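Side-chain contacts in putative dehydrogenase (Pseudomonas fluorescens, PDB 6UUG), which is the methanesulfinate monooxygenase MsuC, the oxygenase of a two-component flavin-dependent system that serves bacterial sulfur assimilation: residues 113-118 with 232-237; 126-131 with 135-140; 141-146 with 188-193; 150-153 with 158-161; 245-250 with 323-328. All coordinates share one frame; numbering follows the deposited sequence.

Contact 1 of 5, residues 113-118 with 232-237; sequences LATVRL and ELLLDP
Thr115 meets Leu234 through its methyl: CG2 lies 3.8 Å from Leu234 CD1, the two side chains crossing at about a right angle. Its chi1 of -59° sets CG2 anti to the backbone N and swings OG1 to the other branch, so that the methyl serves the loop while the hydroxyl serves polar neighbours. OG1 bonds to the carbonyl O of Leu111, one turn back on helix 100-119, and also takes part in a hydrogen bond with NE of Arg248. One residue on, Val116 presents CG1 to both methyls of Leu234, 4.0 Å from CD1 and 4.1 Å from CD2. The fork of Leu234, with CG beside its own backbone N, thus spans two consecutive helix residues, one methyl shared between them and the other set against the valine. Leu118 takes part differently, by its backbone: its carbonyl O lies 3.5 Å from CG of Pro237, at the end of a loop segment whose last peptide bond is cis, while its side chain, whose first bond points away from the loop, packs on Phe244 and Trp325.

The contact seats residues 232-237, part of the connection from strand 221-228 to helix 247-277, against the last turns of helix 100-119. Behind the loop lies strand 189-196, where Ile192 shares a backbone hydrogen bond with Leu234. No hydrogen bond joins the helix segment to the loop segment, so the two are held by methyl packing and by the proline ring against a carbonyl, an attachment with little directional demand; the backbone bond to Ile192 probably supplies the directional part.

Contact 2 of 5, residues 126-131 with 135-140; sequences QPWFEQ and QNWFWG
Gln131 lies over one face of the Trp137 indole, its CB 3.8 Å from the centroid of the six-membered ring and 23° off the normal, a CH-pi contact displaced toward the rim. Farther out, CD passes beyond the rim at Trp137 CH2, 3.5 Å from that atom and raised from the ring plane, and the amide is turned 56° from the ring. With CG beside the backbone N and the chain extended beyond it, the amide runs back along its own helix, where NE2 makes a weak hydrogen bond of 3.3 Å to Pro127 O. Shortened to an alanine, this position would keep CB over the ring, but CH2 of Trp137 would probably lose its amide neighbour and Pro127 O its weak side-chain bond.

These residues belong to the turn by which helix 122-135 gives way to strand 139-142: Gln135 N donates to Gln131 O at 2.9 Å, a backbone bond in the final turn of the helix, and Asn136, with positive phi, lets the chain leave the helix and double back alongside it. Deeper in, Trp139 directs its CZ2-CH2 edge at a face of Trp128 in an edge-to-face pair, planes at 80° and CH2 4.0 Å from Trp128 CG. The indole nitrogen of Trp139 is held by a hydrogen bond to Thr132 OG1, which probably helps fix the rotation of this ring. Trp128 CD1 also approaches Trp137 CZ3, at 4.4 Å, so Trp128 touches both other indoles. Met176 of strand 176-183 packs on all three tryptophans, and Val116 of helix 100-119 lies against Trp128.

Contact 3 of 5, residues 141-146 with 188-193; sequences NALNPL and GKLLIA
Leu143 and Ile192 meet methyl to methyl, CD1 of each lying 3.6 Å from the other, with the two side chains crossing at about a right angle. This is the closest approach between the segments. The same Leu143 CD1 stands 4.3 Å from Leu190 CD2, and Pro145 brings its CB to an equal distance of 4.3 Å from that leucine methyl. Leu190 CD2 therefore faces both Leu143 and Pro145, while Leu143 CD1 faces both strand residues: a small apolar patch with no hydrogen bond between the segments.

The reach of Ile192 depends on its second torsion. Its CB is not aimed at residues 141-146, but chi2 of -65° folds CD1 over toward Leu143. On the other side, Leu143 is positioned through its backbone: its N donates to Asn141 OD1 at 3.1 Å, an Asx turn in which the donor stands above the carbonyl plane of the amide, 61° out of it. That turn comes where the chain leaves strand 139-142. Farther along, a weak bond from Leu146 N to Asn144 OD1 may add a little order beyond the proline.

Phe413 packs on Leu190, and His283 of the second subunit on Leu146. Strands 139-142 and 189-196 are the outer members of a three-stranded mixed sheet; the side chains meet across its middle strand, 176-183, touching Ser180, while Arg248 of helix 247-277 packs on Leu143.

Contact 4 of 5, residues 150-153 with 158-161; sequences TVVK and WREF
The Phe161 ring stands beside Val152, the two side chains pointing the same way, with CE1 3.6 Å from Val152 CB in an oblique approach. At its root, Phe161 CB meets the methyl CG2 of Thr150 at 4.1 Å. The other flat group, the Trp158 indole, has Glu160 CG at its edge and in its plane. Its NE1 donates almost straight to Glu160 OE2, at 2.9 Å and 179°, on the anti side of the carboxylate; the same oxygen forms a salt bridge with Arg225, which would be expected to favour its negative charge.

Strands 151-154 and 159-162 form an antiparallel beta hairpin. Lys153 and Glu160 are a hydrogen-bonded pair: Lys153 N donates to Glu160 O, and Glu160 N to Lys153 O, each at 2.9 Å and in the carbonyl plane. Val152 and Phe161 are the non-hydrogen-bonded pair beside it. Val152 CA-H also points to Glu160 O, 3.2 Å from CA.

Val152 has CG2 anti to its backbone N (chi1 39°, defined to CG1), which directs this methyl between Phe161 CE1 and Arg159 CB. The arginine then extends away to a salt bridge with Glu230. A serine in place of Phe161 would probably strip Val152 of its ring neighbour and open a gap toward Leu191 and Ala193. Those two residues, from strand 189-196, pack on the ring from the adjoining three-stranded sheet; Ala181 of strand 176-183 also touches the Phe161 side chain.

Contact 5 of 5, residues 245-250 with 323-328; sequences ACLRPL and EAWAKG
Leu247 is the one residue of 245-250 that reaches the helix end at 323-328, and it does so with both methyls. CD1 approaches the indole of Trp325 obliquely, 3.9 Å from CE3, and also lies 4.0 Å from the CA of that residue. CD2 goes to the neighbouring position, 4.1 Å from Ala324 CB. The leucine fork thus straddles two successive residues of helix 294-327. Trp325 has CG anti to the backbone N (chi1 -177°), which carries the benzo ring back toward the leucine and on to Leu118 of helix 100-119. Trp85 meets the indole edge-to-face, and Phe244 adds a third ring.

The other side is polar and more exposed. Lys327 takes no part in the packing; its NZ makes a weak bond of 3.2 Å to Glu323 O, besides a salt bridge to Glu335. Gly328, just beyond, leaves helical angles with a positive phi that suits glycine.

Helix 247-277 starts here beside the end of helix 294-327, with Leu331 and Leu339 also on Leu247. Because only carbon atoms meet, the join probably rests on shape and the exclusion of water, while Lys327 and Arg248 find polar partners outside it.

In the fold
Contacts 2, 3 and 4 all fall inside the loop closed by contact 1, and contact 5 follows it in the chain. Contact 1 is a hub that touches each of the others: its helix 100-119 packs on Trp128 and Trp139 of contact 2 and on Trp325 of contact 5, while its loop pairs with strand 189-196 of contact 3. Contacts 2 and 3 share strand 139-142, though their centres are about 20 Å apart. Contacts 3 and 4, centres about 11 Å apart, join the three-stranded sheet to the hairpin. The farthest pair, contacts 4 and 5, centres about 29 Å apart, spans from beta region to helical bundle, consistent with the acyl-CoA dehydrogenase-like fold.

Contact 1 of 5, residues 113-118 with 232-237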
# COMPACT_ATOMS: atom_id res chain seq x y z
N LEU A 113 23.61 -3.17 -31.20
CA LEU A 113 24.05 -4.33 -31.97
C LEU A 113 22.88 -5.24 -32.32
O LEU A 113 22.79 -5.74 -33.45
CB LEU A 113 25.12 -5.10 -31.20
CG LEU A 113 26.48 -4.41 -31.04
CD1 LEU A 113 27.38 -5.29 -30.19
CD2 LEU A 113 27.09 -4.19 -32.43
N ALA A 114 21.96 -5.44 -31.38
CA ALA A 114 20.77 -6.23 -31.67
C ALA A 114 19.94 -5.60 -32.77
O ALA A 114 19.31 -6.31 -33.57
CB ALA A 114 19.91 -6.40 -30.42
N THR A 115 19.92 -4.26 -32.82
CA THR A 115 19.14 -3.53 -33.81
C THR A 115 19.63 -3.82 -35.23
O THR A 115 18.83 -4.11 -36.12
CB THR A 115 19.21 -2.03 -33.52
OG1 THR A 115 18.69 -1.78 -32.20
CG2 THR A 115 18.37 -1.26 -34.51
N VAL A 116 20.94 -3.72 -35.47
CA VAL A 116 21.43 -4.04 -36.81
C VAL A 116 21.25 -5.52 -37.10
O VAL A 116 20.92 -5.92 -38.23
CB VAL A 116 22.90 -3.58 -37.01
CG1 VAL A 116 23.02 -2.08 -36.87
CG2 VAL A 116 23.87 -4.27 -36.07
N ARG A 117 21.41 -6.37 -36.08
CA ARG A 117 21.26 -7.81 -36.28
C ARG A 117 19.84 -8.17 -36.72
O ARG A 117 19.65 -9.01 -37.60
CB ARG A 117 21.62 -8.56 -34.99
CG ARG A 117 21.25 -10.06 -35.00
CD ARG A 117 22.10 -10.83 -36.00
NE ARG A 117 21.72 -12.24 -36.09
CZ ARG A 117 20.74 -12.72 -36.86
NH1 ARG A 117 20.00 -11.91 -37.60
NH2 ARG A 117 20.50 -14.02 -36.88
N LEU A 118 18.84 -7.53 -36.11
CA LEU A 118 17.45 -7.88 -36.37
C LEU A 118 16.85 -7.16 -37.57
O LEU A 118 15.91 -7.70 -38.19
CB LEU A 118 16.61 -7.60 -35.13
CG LEU A 118 16.87 -8.48 -33.91
CD1 LEU A 118 16.12 -7.93 -32.69
CD2 LEU A 118 16.46 -9.92 -34.18
N GLU A 232 23.74 1.65 -45.40
CA GLU A 232 23.68 1.92 -43.97
C GLU A 232 22.26 1.90 -43.42
O GLU A 232 22.08 1.99 -42.21
CB GLU A 232 24.37 3.25 -43.66
CG GLU A 232 25.86 3.20 -44.03
CD GLU A 232 26.54 4.54 -43.99
OE1 GLU A 232 25.93 5.54 -44.43
OE2 GLU A 232 27.69 4.60 -43.52
N LEU A 233 21.25 1.78 -44.30
CA LEU A 233 19.86 1.77 -43.88
C LEU A 233 19.45 0.38 -43.44
O LEU A 233 19.77 -0.61 -44.10
CB LEU A 233 18.95 2.23 -45.02
CG LEU A 233 19.23 3.63 -45.58
CD1 LEU A 233 18.36 3.90 -46.80
CD2 LEU A 233 18.99 4.67 -44.51
N LEU A 234 18.72 0.30 -42.32
CA LEU A 234 18.29 -0.98 -41.77
C LEU A 234 16.88 -1.26 -42.29
O LEU A 234 15.89 -0.97 -41.64
CB LEU A 234 18.34 -0.95 -40.24
CG LEU A 234 19.56 -0.31 -39.58
CD1 LEU A 234 19.52 -0.50 -38.06
CD2 LEU A 234 20.88 -0.84 -40.16
N LEU A 235 16.81 -1.86 -43.48
CA LEU A 235 15.55 -1.98 -44.21
C LEU A 235 15.07 -3.41 -44.40
O LEU A 235 13.87 -3.62 -44.57
CB LEU A 235 15.68 -1.33 -45.60
CG LEU A 235 15.80 0.19 -45.62
CD1 LEU A 235 16.17 0.68 -47.01
CD2 LEU A 235 14.50 0.82 -45.16
N ASP A 236 15.96 -4.40 -44.39
CA ASP A 236 15.59 -5.77 -44.72
C ASP A 236 15.94 -6.70 -43.56
O ASP A 236 17.11 -7.08 -43.40
CB ASP A 236 16.31 -6.22 -45.99
CG ASP A 236 15.54 -7.28 -46.76
OD1 ASP A 236 14.36 -7.54 -46.41
OD2 ASP A 236 16.11 -7.86 -47.71
N PRO A 237 14.96 -7.13 -42.75
CA PRO A 237 13.51 -6.89 -42.86
C PRO A 237 13.00 -5.59 -42.26
O PRO A 237 11.80 -5.31 -42.34
CB PRO A 237 12.92 -8.08 -42.10
CG PRO A 237 13.92 -8.31 -41.01
CD PRO A 237 15.27 -8.04 -41.63

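Contact 2 of 5, residues 126-131 with 135-140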
# COMPACT_ATOMS: atom_id res chain seq x y z
N GLN A 126 27.01 -8.51 -40.34
CA GLN A 126 28.18 -9.36 -40.09
C GLN A 126 29.48 -8.55 -40.10
O GLN A 126 30.26 -8.68 -39.15
CB GLN A 126 28.21 -10.54 -41.07
CG GLN A 126 27.10 -11.56 -40.84
CD GLN A 126 27.22 -12.78 -41.75
OE1 GLN A 126 26.85 -13.89 -41.37
NE2 GLN A 126 27.71 -12.57 -42.96
N PRO A 127 29.75 -7.69 -41.10
CA PRO A 127 30.94 -6.82 -40.98
C PRO A 127 30.89 -5.90 -39.77
O PRO A 127 31.92 -5.67 -39.14
CB PRO A 127 30.92 -6.02 -42.30
CG PRO A 127 30.11 -6.84 -43.23
CD PRO A 127 29.07 -7.52 -42.40
N TRP A 128 29.72 -5.36 -39.44
CA TRP A 128 29.63 -4.50 -38.27
C TRP A 128 30.00 -5.26 -37.00
O TRP A 128 30.69 -4.72 -36.12
CB TRP A 128 28.23 -3.90 -38.16
CG TRP A 128 28.03 -2.72 -39.07
CD1 TRP A 128 28.98 -1.81 -39.47
CD2 TRP A 128 26.81 -2.32 -39.70
NE1 TRP A 128 28.42 -0.87 -40.30
CE2 TRP A 128 27.09 -1.17 -40.47
CE3 TRP A 128 25.51 -2.83 -39.70
CZ2 TRP A 128 26.12 -0.52 -41.22
CZ3 TRP A 128 24.54 -2.19 -40.45
CH2 TRP A 128 24.85 -1.04 -41.20
N PHE A 129 29.54 -6.51 -36.88
CA PHE A 129 29.90 -7.34 -35.72
C PHE A 129 31.40 -7.62 -35.69
O PHE A 129 32.05 -7.52 -34.64
CB PHE A 129 29.14 -8.67 -35.76
CG PHE A 129 27.75 -8.61 -35.16
CD1 PHE A 129 27.11 -7.40 -34.98
CD2 PHE A 129 27.11 -9.77 -34.77
CE1 PHE A 129 25.82 -7.35 -34.42
CE2 PHE A 129 25.83 -9.74 -34.21
CZ PHE A 129 25.19 -8.52 -34.03
N GLU A 130 31.97 -8.00 -36.84
CA GLU A 130 33.40 -8.29 -36.89
C GLU A 130 34.23 -7.07 -36.51
O GLU A 130 35.17 -7.17 -35.72
CB GLU A 130 33.77 -8.79 -38.29
CG GLU A 130 33.08 -10.08 -38.66
CD GLU A 130 33.33 -10.49 -40.11
OE1 GLU A 130 33.64 -9.59 -40.93
OE2 GLU A 130 33.23 -11.69 -40.42
N GLN A 131 33.89 -5.89 -37.05
CA GLN A 131 34.68 -4.71 -36.73
C GLN A 131 34.51 -4.29 -35.28
O GLN A 131 35.46 -3.81 -34.64
CB GLN A 131 34.32 -3.56 -37.66
CG GLN A 131 34.61 -3.84 -39.13
CD GLN A 131 34.13 -2.71 -40.02
OE1 GLN A 131 34.91 -1.86 -40.45
NE2 GLN A 131 32.83 -2.70 -40.30
N GLN A 135 37.80 -4.07 -32.94
CA GLN A 135 38.24 -2.73 -32.56
C GLN A 135 37.54 -2.17 -31.32
O GLN A 135 37.77 -1.01 -30.98
CB GLN A 135 38.04 -1.77 -33.73
CG GLN A 135 38.58 -2.30 -35.04
CD GLN A 135 38.28 -1.39 -36.21
OE1 GLN A 135 37.98 -1.85 -37.31
NE2 GLN A 135 38.36 -0.09 -35.97
N ASN A 136 36.72 -2.97 -30.63
CA ASN A 136 35.99 -2.53 -29.43
C ASN A 136 35.26 -1.20 -29.66
O ASN A 136 35.35 -0.27 -28.86
CB ASN A 136 36.90 -2.44 -28.21
CG ASN A 136 37.36 -3.79 -27.73
OD1 ASN A 136 36.58 -4.58 -27.21
ND2 ASN A 136 38.65 -4.06 -27.88
N TRP A 137 34.53 -1.12 -30.78
CA TRP A 137 33.65 0.02 -31.04
C TRP A 137 32.55 0.09 -29.99
O TRP A 137 31.90 -0.91 -29.69
CB TRP A 137 33.01 -0.11 -32.41
CG TRP A 137 33.90 0.13 -33.59
CD1 TRP A 137 35.20 0.55 -33.59
CD2 TRP A 137 33.53 -0.04 -34.96
NE1 TRP A 137 35.66 0.65 -34.89
CE2 TRP A 137 34.66 0.29 -35.75
CE3 TRP A 137 32.35 -0.44 -35.60
CZ2 TRP A 137 34.63 0.23 -37.14
CZ3 TRP A 137 32.34 -0.50 -36.99
CH2 TRP A 137 33.47 -0.16 -37.74
N PHE A 138 32.31 1.30 -29.47
CA PHE A 138 31.21 1.58 -28.54
C PHE A 138 30.06 2.17 -29.35
O PHE A 138 30.24 3.19 -30.03
CB PHE A 138 31.69 2.55 -27.45
CG PHE A 138 31.13 2.28 -26.06
CD1 PHE A 138 29.77 2.11 -25.85
CD2 PHE A 138 31.98 2.23 -24.96
CE1 PHE A 138 29.27 1.88 -24.56
CE2 PHE A 138 31.50 2.00 -23.67
CZ PHE A 138 30.13 1.82 -23.47
N TRP A 139 28.90 1.51 -29.32
CA TRP A 139 27.73 1.94 -30.09
C TRP A 139 26.80 2.78 -29.21
O TRP A 139 26.49 2.38 -28.08
CB TRP A 139 26.96 0.73 -30.63
CG TRP A 139 27.63 0.03 -31.78
CD1 TRP A 139 28.83 -0.62 -31.76
CD2 TRP A 139 27.12 -0.11 -33.11
NE1 TRP A 139 29.10 -1.15 -33.00
CE2 TRP A 139 28.07 -0.84 -33.85
CE3 TRP A 139 25.96 0.34 -33.77
CZ2 TRP A 139 27.89 -1.16 -35.20
CZ3 TRP A 139 25.78 0.02 -35.10
CH2 TRP A 139 26.74 -0.72 -35.81
N GLY A 140 26.33 3.91 -29.75
CA GLY A 140 25.46 4.81 -29.03
C GLY A 140 24.09 4.93 -29.69
O GLY A 140 23.85 4.42 -30.79

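Contact 3 of 5, residues 141-146 with 188-193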
# COMPACT_ATOMS: atom_id res chain seq x y z
N ASN A 141 23.19 5.62 -28.99
CA ASN A 141 21.79 5.70 -29.39
C ASN A 141 21.45 7.10 -29.89
O ASN A 141 21.78 8.09 -29.23
CB ASN A 141 20.86 5.36 -28.22
CG ASN A 141 19.41 5.62 -28.55
OD1 ASN A 141 18.85 5.00 -29.45
ND2 ASN A 141 18.78 6.54 -27.82
N ALA A 142 20.78 7.16 -31.03
CA ALA A 142 20.18 8.38 -31.56
C ALA A 142 18.83 8.05 -32.18
O ALA A 142 18.42 8.68 -33.17
CB ALA A 142 21.09 9.06 -32.58
N LEU A 143 18.15 7.05 -31.65
CA LEU A 143 16.87 6.58 -32.15
C LEU A 143 15.80 7.02 -31.17
O LEU A 143 15.82 6.61 -30.00
CB LEU A 143 16.89 5.05 -32.33
CG LEU A 143 15.58 4.25 -32.42
CD1 LEU A 143 14.71 4.72 -33.56
CD2 LEU A 143 15.87 2.76 -32.57
N ASN A 144 14.89 7.88 -31.63
CA ASN A 144 13.78 8.36 -30.81
C ASN A 144 12.55 8.36 -31.70
O ASN A 144 12.36 9.30 -32.50
CB ASN A 144 14.05 9.74 -30.22
CG ASN A 144 13.13 10.08 -29.06
OD1 ASN A 144 12.12 9.42 -28.82
ND2 ASN A 144 13.48 11.13 -28.32
N PRO A 145 11.71 7.33 -31.62
CA PRO A 145 10.49 7.31 -32.45
C PRO A 145 9.53 8.44 -32.13
O PRO A 145 8.71 8.80 -32.98
CB PRO A 145 9.88 5.94 -32.13
CG PRO A 145 10.43 5.58 -30.78
CD PRO A 145 11.82 6.14 -30.76
N LEU A 146 9.60 9.01 -30.93
CA LEU A 146 8.73 10.10 -30.52
C LEU A 146 9.38 11.47 -30.70
O LEU A 146 8.99 12.43 -30.03
CB LEU A 146 8.30 9.91 -29.06
CG LEU A 146 7.65 8.56 -28.74
CD1 LEU A 146 7.27 8.49 -27.27
CD2 LEU A 146 6.44 8.30 -29.62
N GLY A 188 4.61 9.91 -43.21
CA GLY A 188 5.90 9.86 -42.55
C GLY A 188 6.28 8.51 -42.01
O GLY A 188 5.78 8.09 -40.96
N LYS A 189 7.18 7.80 -42.70
CA LYS A 189 7.66 6.49 -42.27
C LYS A 189 9.02 6.63 -41.61
O LYS A 189 9.90 7.34 -42.11
CB LYS A 189 7.74 5.52 -43.45
N LEU A 190 9.20 5.94 -40.49
CA LEU A 190 10.47 5.98 -39.78
C LEU A 190 11.53 5.18 -40.52
O LEU A 190 11.28 4.07 -41.00
CB LEU A 190 10.31 5.44 -38.36
CG LEU A 190 11.50 5.65 -37.41
CD1 LEU A 190 11.76 7.13 -37.19
CD2 LEU A 190 11.26 4.94 -36.08
N LEU A 191 12.73 5.75 -40.62
CA LEU A 191 13.87 5.12 -41.28
C LEU A 191 15.04 5.08 -40.30
O LEU A 191 15.35 6.09 -39.67
CB LEU A 191 14.26 5.89 -42.55
CG LEU A 191 15.50 5.43 -43.29
CD1 LEU A 191 15.25 4.07 -43.91
CD2 LEU A 191 15.89 6.45 -44.35
N ILE A 192 15.67 3.91 -40.17
CA ILE A 192 16.76 3.69 -39.21
C ILE A 192 18.05 3.45 -39.98
O ILE A 192 18.06 2.71 -40.97
CB ILE A 192 16.46 2.50 -38.28
CG1 ILE A 192 14.99 2.48 -37.83
CG2 ILE A 192 17.41 2.52 -37.10
CD1 ILE A 192 14.61 3.64 -36.98
N ALA A 193 19.14 4.04 -39.51
CA ALA A 193 20.45 3.85 -40.13
C ALA A 193 21.51 3.67 -39.05
O ALA A 193 21.37 4.18 -37.94
CB ALA A 193 20.82 5.03 -41.04

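Contact 4 of 5, residues 150-153 with 158-161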
# COMPACT_ATOMS: atom_id res chain seq x y z
N THR A 150 13.87 15.11 -36.93
CA THR A 150 14.87 14.75 -37.93
C THR A 150 14.18 14.11 -39.12
O THR A 150 13.42 13.15 -38.97
CB THR A 150 15.91 13.80 -37.33
OG1 THR A 150 16.62 14.48 -36.29
CG2 THR A 150 16.92 13.38 -38.40
N VAL A 151 14.44 14.65 -40.32
CA VAL A 151 13.82 14.17 -41.54
C VAL A 151 14.92 13.76 -42.51
O VAL A 151 16.06 14.23 -42.45
CB VAL A 151 12.89 15.21 -42.20
CG1 VAL A 151 11.89 15.76 -41.19
CG2 VAL A 151 13.70 16.33 -42.82
N VAL A 152 14.57 12.85 -43.41
CA VAL A 152 15.51 12.33 -44.41
C VAL A 152 15.04 12.79 -45.78
O VAL A 152 13.86 12.66 -46.13
CB VAL A 152 15.63 10.80 -44.33
CG1 VAL A 152 14.28 10.16 -44.06
CG2 VAL A 152 16.25 10.24 -45.62
N LYS A 153 15.97 13.35 -46.56
CA LYS A 153 15.74 13.72 -47.95
C LYS A 153 16.49 12.75 -48.86
O LYS A 153 17.63 12.36 -48.56
CB LYS A 153 16.20 15.15 -48.23
CG LYS A 153 15.53 16.21 -47.36
CD LYS A 153 14.04 16.30 -47.65
CE LYS A 153 13.39 17.36 -46.78
NZ LYS A 153 14.09 18.67 -46.90
N TRP A 158 22.36 9.44 -52.76
CA TRP A 158 22.39 9.16 -51.33
C TRP A 158 21.23 9.89 -50.67
O TRP A 158 20.51 10.67 -51.30
CB TRP A 158 23.72 9.58 -50.72
CG TRP A 158 23.97 11.05 -50.77
CD1 TRP A 158 23.56 11.98 -49.86
CD2 TRP A 158 24.69 11.77 -51.78
NE1 TRP A 158 23.98 13.24 -50.24
CE2 TRP A 158 24.68 13.13 -51.41
CE3 TRP A 158 25.35 11.39 -52.95
CZ2 TRP A 158 25.30 14.11 -52.18
CZ3 TRP A 158 25.96 12.37 -53.71
CH2 TRP A 158 25.94 13.71 -53.32
N ARG A 159 21.06 9.64 -49.38
CA ARG A 159 20.08 10.35 -48.57
C ARG A 159 20.79 11.20 -47.52
O ARG A 159 21.99 11.04 -47.26
CB ARG A 159 19.11 9.37 -47.91
CG ARG A 159 18.43 8.45 -48.90
CD ARG A 159 17.69 7.35 -48.19
NE ARG A 159 17.40 6.23 -49.08
CZ ARG A 159 16.19 5.75 -49.31
NH1 ARG A 159 16.03 4.72 -50.14
NH2 ARG A 159 15.14 6.29 -48.71
N GLU A 160 20.05 12.13 -46.92
CA GLU A 160 20.62 13.01 -45.91
C GLU A 160 19.63 13.18 -44.76
O GLU A 160 18.45 13.46 -44.99
CB GLU A 160 20.97 14.38 -46.52
CG GLU A 160 22.24 14.36 -47.34
CD GLU A 160 22.57 15.71 -47.97
OE1 GLU A 160 21.91 16.72 -47.63
OE2 GLU A 160 23.49 15.75 -48.81
N PHE A 161 20.13 13.02 -43.54
CA PHE A 161 19.35 13.31 -42.34
C PHE A 161 19.63 14.74 -41.91
O PHE A 161 20.79 15.16 -41.85
CB PHE A 161 19.70 12.36 -41.18
CG PHE A 161 19.27 10.92 -41.38
CD1 PHE A 161 18.76 10.47 -42.59
CD2 PHE A 161 19.39 10.02 -40.33
CE1 PHE A 161 18.39 9.15 -42.75
CE2 PHE A 161 19.01 8.69 -40.49
CZ PHE A 161 18.51 8.26 -41.70

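Contact 5 of 5, residues 245-250 with 323-328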
# COMPACT_ATOMS: atom_id res chain seq x y z
N ALA A 245 12.18 -9.93 -35.66
CA ALA A 245 12.53 -8.52 -35.66
C ALA A 245 11.87 -7.78 -34.51
O ALA A 245 12.45 -6.86 -33.93
CB ALA A 245 12.15 -7.88 -37.00
N CYS A 246 10.64 -8.16 -34.18
CA CYS A 246 9.89 -7.53 -33.10
C CYS A 246 10.42 -7.90 -31.72
O CYS A 246 9.86 -7.45 -30.72
CB CYS A 246 8.41 -7.90 -33.21
SG CYS A 246 7.57 -7.00 -34.59
N LEU A 247 11.50 -8.69 -31.64
CA LEU A 247 12.17 -8.82 -30.35
C LEU A 247 12.92 -7.56 -29.96
O LEU A 247 13.26 -7.40 -28.78
CB LEU A 247 13.15 -9.99 -30.35
CG LEU A 247 12.61 -11.41 -30.39
CD1 LEU A 247 13.81 -12.37 -30.47
CD2 LEU A 247 11.69 -11.76 -29.23
N ARG A 248 13.20 -6.66 -30.90
CA ARG A 248 14.02 -5.49 -30.57
C ARG A 248 13.43 -4.67 -29.42
O ARG A 248 14.17 -4.36 -28.47
CB ARG A 248 14.23 -4.64 -31.82
CG ARG A 248 15.37 -3.62 -31.71
CD ARG A 248 14.94 -2.29 -31.15
NE ARG A 248 16.09 -1.40 -31.09
CZ ARG A 248 16.14 -0.24 -30.44
NH1 ARG A 248 15.08 0.21 -29.78
NH2 ARG A 248 17.26 0.47 -30.46
N PRO A 249 12.16 -4.26 -29.44
CA PRO A 249 11.65 -3.50 -28.29
C PRO A 249 11.62 -4.31 -27.00
O PRO A 249 11.75 -3.73 -25.92
CB PRO A 249 10.24 -3.08 -28.73
CG PRO A 249 9.85 -4.10 -29.77
CD PRO A 249 11.13 -4.42 -30.49
N LEU A 250 11.47 -5.63 -27.10
CA LEU A 250 11.44 -6.46 -25.90
C LEU A 250 12.83 -6.55 -25.27
O LEU A 250 12.95 -6.57 -24.03
CB LEU A 250 10.89 -7.85 -26.25
CG LEU A 250 9.50 -7.87 -26.90
CD1 LEU A 250 9.00 -9.30 -27.04
CD2 LEU A 250 8.52 -7.05 -26.05
N GLU A 323 15.15 -18.42 -25.27
CA GLU A 323 14.46 -19.44 -26.06
C GLU A 323 13.85 -18.83 -27.33
O GLU A 323 13.93 -19.44 -28.40
CB GLU A 323 13.38 -20.13 -25.20
CG GLU A 323 13.98 -20.96 -24.06
CD GLU A 323 12.97 -21.40 -22.99
OE1 GLU A 323 11.75 -21.11 -23.11
OE2 GLU A 323 13.41 -22.04 -22.01
N ALA A 324 13.30 -17.62 -27.23
CA ALA A 324 12.74 -16.97 -28.42
C ALA A 324 13.83 -16.61 -29.42
O ALA A 324 13.66 -16.83 -30.63
CB ALA A 324 11.96 -15.70 -28.01
N TRP A 325 14.93 -16.02 -28.94
CA TRP A 325 16.03 -15.64 -29.82
C TRP A 325 16.55 -16.85 -30.60
O TRP A 325 16.86 -16.75 -31.79
CB TRP A 325 17.16 -15.03 -29.00
CG TRP A 325 18.31 -14.54 -29.81
CD1 TRP A 325 19.45 -15.25 -30.16
CD2 TRP A 325 18.46 -13.24 -30.40
NE1 TRP A 325 20.28 -14.46 -30.92
CE2 TRP A 325 19.69 -13.23 -31.09
CE3 TRP A 325 17.65 -12.09 -30.43
CZ2 TRP A 325 20.14 -12.11 -31.78
CZ3 TRP A 325 18.12 -10.97 -31.11
CH2 TRP A 325 19.35 -10.99 -31.78
N ALA A 326 16.62 -18.00 -29.94
CA ALA A 326 17.16 -19.20 -30.58
C ALA A 326 16.30 -19.69 -31.74
O ALA A 326 16.79 -20.45 -32.59
CB ALA A 326 17.32 -20.32 -29.55
N LYS A 327 15.03 -19.29 -31.80
CA LYS A 327 14.18 -19.69 -32.91
C LYS A 327 14.43 -18.87 -34.16
O LYS A 327 14.07 -19.30 -35.27
CB LYS A 327 12.71 -19.62 -32.51
CG LYS A 327 12.43 -20.52 -31.31
CD LYS A 327 11.02 -21.07 -31.30
CE LYS A 327 10.86 -22.02 -30.12
NZ LYS A 327 11.40 -21.41 -28.86
N GLY A 328 15.05 -17.70 -34.03
CA GLY A 328 15.37 -16.87 -35.16
C GLY A 328 14.13 -16.48 -35.94
O GLY A 328 13.04 -16.28 -35.38